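Local atomic coordinates of bifunctional protein PutA (Bdellovibrio bacteriovorus, PDB entry 5UR2), a protein that probably oxidises proline to glutamate in two steps, joining an FAD-dependent proline dehydrogenase to an NAD-dependent glutamate semialdehyde dehydrogenase in one chain. Residues 309-314 against 319-324. Sequence-based numbering, arbitrary orientation.
Sequences YETIEA and WPVPVY. With P5F (N-propargylglycine-modified flavin adenine dinucleotide), chain F.
Ala-314 packs its methyl against the backbone of Trp-319 and Pro-320, in the tight part of the contact. Its CB lies 3.5 Å from Trp-319 O and 3.7 Å from Pro-320 O. It also touches Val-321 CG2 at 4.0 Å and Pro-322 CD. Trp-319 N donates to Ala-314 O at 2.9 Å, tying the loop to the helix. One turn back, Thr-311 adds its methyl. With chi1 at 65°, OG1 turns back to bond Asp-308 O within the helix, and CG2 is left to face the valines. It meets Val-323 CG2 at 3.8 Å and, obliquely, Val-321 CG1. Glu-310 is buried on this packed side too. Its CB and CG rest on Val-323 CG1, the two side chains crossing at about a right angle. The Glu-310 side chain bends at chi2 (-63°), bringing OE1 beside Pro-322 CG at 4.1 Å. OE2 is bonded to Tyr-243 N.

This is the exit of helix 307-317, which follows barrel strand 298-302 in the TIM barrel of the proline dehydrogenase domain. The loop runs back along the helix toward the adenine end of the FAD pocket. There Tyr-324 O, bonded to Trp-307 NE1, lies 3.0 Å from C2A of P5F, the N-propargylglycine-modified FAD that marks the inactivated enzyme.

The looser, solvent side is at Trp-319 and Pro-320. Pro-320 is exposed, and its CB points away from the helix. The Trp-319 indole also leads away, and its NE1 bonds Leu-470 O.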
loop_
_atom_site.group_PDB
_atom_site.type_symbol
_atom_site.label_atom_id
_atom_site.label_comp_id
_atom_site.label_asym_id
_atom_site.label_seq_id
_atom_site.Cartn_x
_atom_site.Cartn_y
_atom_site.Cartn_z
ATOM N N TYR B 309 9.450 -3.443 -33.096
ATOM C CA TYR B 309 10.428 -2.566 -32.451
ATOM C C TYR B 309 9.914 -1.132 -32.350
ATOM O O TYR B 309 10.026 -0.494 -31.292
ATOM C CB TYR B 309 11.763 -2.607 -33.202
ATOM C CG TYR B 309 12.737 -1.537 -32.749
ATOM C CD1 TYR B 309 13.579 -1.738 -31.649
ATOM C CD2 TYR B 309 12.814 -0.313 -33.412
ATOM C CE1 TYR B 309 14.482 -0.740 -31.238
ATOM C CE2 TYR B 309 13.705 0.681 -33.005
ATOM C CZ TYR B 309 14.539 0.458 -31.925
ATOM O OH TYR B 309 15.409 1.452 -31.527
ATOM N N GLU B 310 9.348 -0.601 -33.441
ATOM C CA GLU B 310 8.937 0.801 -33.429
ATOM C C GLU B 310 7.789 1.055 -32.447
ATOM O O GLU B 310 7.779 2.087 -31.759
ATOM C CB GLU B 310 8.543 1.264 -34.836
ATOM C CG GLU B 310 9.637 1.193 -35.926
ATOM C CD GLU B 310 10.851 2.089 -35.679
ATOM O OE1 GLU B 310 10.866 2.871 -34.705
ATOM O OE2 GLU B 310 11.799 2.013 -36.484
ATOM N N THR B 311 6.814 0.142 -32.354
ATOM C CA THR B 311 5.733 0.371 -31.391
ATOM C C THR B 311 6.250 0.263 -29.957
ATOM O O THR B 311 5.855 1.051 -29.091
ATOM C CB THR B 311 4.576 -0.606 -31.611
ATOM O OG1 THR B 311 5.017 -1.937 -31.335
ATOM C CG2 THR B 311 4.052 -0.519 -33.065
ATOM N N ILE B 312 7.165 -0.675 -29.695
ATOM C CA ILE B 312 7.713 -0.822 -28.343
ATOM C C ILE B 312 8.563 0.396 -27.982
ATOM O O ILE B 312 8.403 0.999 -26.914
ATOM C CB ILE B 312 8.522 -2.128 -28.236
ATOM C CG1 ILE B 312 7.603 -3.341 -28.355
ATOM C CG2 ILE B 312 9.288 -2.202 -26.922
ATOM C CD1 ILE B 312 8.366 -4.654 -28.583
ATOM N N GLU B 313 9.459 0.789 -28.886
ATOM C CA GLU B 313 10.332 1.936 -28.651
ATOM C C GLU B 313 9.530 3.209 -28.405
ATOM O O GLU B 313 9.790 3.947 -27.451
ATOM C CB GLU B 313 11.271 2.112 -29.846
ATOM C CG GLU B 313 12.279 3.228 -29.684
ATOM C CD GLU B 313 13.346 2.921 -28.638
ATOM O OE1 GLU B 313 13.431 1.763 -28.158
ATOM O OE2 GLU B 313 14.097 3.857 -28.294
ATOM N N ALA B 314 8.544 3.480 -29.257
ATOM C CA ALA B 314 7.759 4.702 -29.100
ATOM C C ALA B 314 6.970 4.694 -27.791
ATOM O O ALA B 314 6.825 5.732 -27.134
ATOM C CB ALA B 314 6.818 4.892 -30.295
ATOM N N TRP B 319 6.793 8.632 -27.109
ATOM C CA TRP B 319 6.808 9.368 -28.360
ATOM C C TRP B 319 5.675 8.894 -29.257
ATOM O O TRP B 319 5.164 7.780 -29.089
ATOM C CB TRP B 319 8.157 9.191 -29.082
ATOM C CG TRP B 319 9.287 9.884 -28.411
ATOM C CD1 TRP B 319 9.216 10.704 -27.311
ATOM C CD2 TRP B 319 10.672 9.836 -28.788
ATOM N NE1 TRP B 319 10.469 11.171 -26.987
ATOM C CE2 TRP B 319 11.382 10.656 -27.874
ATOM C CE3 TRP B 319 11.380 9.189 -29.815
ATOM C CZ2 TRP B 319 12.773 10.838 -27.945
ATOM C CZ3 TRP B 319 12.772 9.367 -29.882
ATOM C CH2 TRP B 319 13.446 10.187 -28.947
ATOM N N PRO B 320 5.260 9.712 -30.226
ATOM C CA PRO B 320 4.241 9.257 -31.186
ATOM C C PRO B 320 4.722 8.011 -31.914
ATOM O O PRO B 320 5.904 7.867 -32.216
ATOM C CB PRO B 320 4.098 10.442 -32.154
ATOM C CG PRO B 320 4.710 11.609 -31.457
ATOM C CD PRO B 320 5.777 11.052 -30.558
ATOM N N VAL B 321 3.797 7.092 -32.171
ATOM C CA VAL B 321 4.137 5.854 -32.870
ATOM C C VAL B 321 4.334 6.175 -34.353
ATOM O O VAL B 321 3.391 6.649 -35.000
ATOM C CB VAL B 321 3.055 4.796 -32.623
ATOM C CG1 VAL B 321 3.360 3.513 -33.385
ATOM C CG2 VAL B 321 2.960 4.548 -31.151
ATOM N N PRO B 322 5.542 5.996 -34.919
ATOM C CA PRO B 322 5.772 6.412 -36.311
ATOM C C PRO B 322 5.217 5.466 -37.365
ATOM O O PRO B 322 5.132 5.872 -38.533
ATOM C CB PRO B 322 7.306 6.492 -36.407
ATOM C CG PRO B 322 7.770 5.466 -35.483
ATOM C CD PRO B 322 6.790 5.508 -34.302
ATOM N N VAL B 323 4.859 4.234 -37.012
ATOM C CA VAL B 323 4.270 3.293 -37.964
ATOM C C VAL B 323 2.755 3.355 -37.844
ATOM O O VAL B 323 2.205 3.728 -36.801
ATOM C CB VAL B 323 4.781 1.850 -37.755
ATOM C CG1 VAL B 323 6.254 1.742 -38.141
ATOM C CG2 VAL B 323 4.587 1.413 -36.299
ATOM N N TYR B 324 2.070 3.038 -38.946
ATOM C CA TYR B 324 0.658 2.700 -38.847
ATOM C C TYR B 324 0.516 1.487 -37.955
ATOM O O TYR B 324 1.409 0.639 -37.895
ATOM C CB TYR B 324 0.047 2.375 -40.219
ATOM C CG TYR B 324 0.140 3.474 -41.225
ATOM C CD1 TYR B 324 -0.663 4.610 -41.121
ATOM C CD2 TYR B 324 1.042 3.392 -42.284
ATOM C CE1 TYR B 324 -0.586 5.636 -42.074
ATOM C CE2 TYR B 324 1.143 4.409 -43.221
ATOM C CZ TYR B 324 0.332 5.523 -43.113
ATOM O OH TYR B 324 0.434 6.509 -44.054
HETATM P PA P5F F . 2.796 -8.290 -46.176
HETATM O O1A P5F F . 1.761 -7.896 -47.283
HETATM O O2A P5F F . 2.446 -9.378 -45.288
HETATM O O5B P5F F . 3.104 -7.208 -45.177
HETATM C C5B P5F F . 3.699 -7.407 -43.900
HETATM C C4B P5F F . 4.156 -6.043 -43.361
HETATM O O4B P5F F . 3.096 -5.221 -42.933
HETATM C C3B P5F F . 5.098 -6.058 -42.192
HETATM O O3B P5F F . 6.391 -6.356 -42.555
HETATM C C2B P5F F . 4.964 -4.689 -41.657
HETATM O O2B P5F F . 5.750 -3.827 -42.407
HETATM C C1B P5F F . 3.531 -4.378 -41.903
HETATM N N9A P5F F . 2.672 -4.592 -40.767
HETATM C C8A P5F F . 2.481 -5.766 -40.050
HETATM N N7A P5F F . 1.581 -5.535 -39.086
HETATM C C5A P5F F . 1.141 -4.211 -39.148
HETATM C C6A P5F F . 0.257 -3.427 -38.411
HETATM N N6A P5F F . -0.471 -3.984 -37.306
HETATM N N1A P5F F . 0.068 -2.130 -38.724
HETATM C C2A P5F F . 0.725 -1.562 -39.757
HETATM N N3A P5F F . 1.620 -2.295 -40.479
HETATM C C4A P5F F . 1.844 -3.589 -40.216
HETATM N N1 P5F F . 12.368 -3.531 -44.681
HETATM C C2 P5F F . 12.921 -2.305 -44.159
HETATM O O2 P5F F . 12.251 -1.671 -43.137
HETATM N N3 P5F F . 14.130 -1.753 -44.694
HETATM C C4 P5F F . 14.841 -2.379 -45.748
HETATM O O4 P5F F . 16.016 -1.784 -46.223
HETATM C C4X P5F F . 14.263 -3.679 -46.294
HETATM N N5 P5F F . 14.979 -4.480 -47.284
HETATM C C5X P5F F . 14.162 -5.443 -48.048
HETATM C C6 P5F F . 14.614 -5.895 -49.400
HETATM C C7 P5F F . 13.790 -6.752 -50.172
HETATM C C7M P5F F . 14.260 -7.201 -51.538
HETATM C C8 P5F F . 12.526 -7.186 -49.669
HETATM C C8M P5F F . 11.621 -8.093 -50.464
HETATM C C9 P5F F . 12.089 -6.760 -48.393
HETATM C C9A P5F F . 12.951 -5.862 -47.573
HETATM N N10 P5F F . 12.486 -5.406 -46.261
HETATM C C10 P5F F . 13.077 -4.199 -45.755
HETATM C "C1'" P5F F . 11.332 -6.019 -45.558
HETATM C "C2'" P5F F . 9.990 -5.467 -46.040
HETATM O "O2'" P5F F . 9.887 -4.154 -45.639
HETATM C "C3'" P5F F . 8.762 -6.241 -45.555
HETATM O "O3'" P5F F . 8.717 -6.169 -44.179
HETATM C "C4'" P5F F . 8.733 -7.712 -45.941
HETATM O "O4'" P5F F . 9.433 -7.837 -47.131
HETATM C "C5'" P5F F . 7.333 -8.356 -45.988
HETATM O "O5'" P5F F . 6.335 -7.517 -46.535
HETATM P P P5F F . 5.162 -7.990 -47.551
HETATM O O1P P5F F . 4.593 -6.927 -48.567
HETATM O O2P P5F F . 5.817 -9.295 -48.143
HETATM O O3P P5F F . 4.137 -8.806 -46.561
HETATM C C21 P5F F . 16.929 -5.144 -45.671
HETATM C C22 P5F F . 16.002 -4.775 -46.581
HETATM C C23 P5F F . 17.796 -4.102 -44.943
#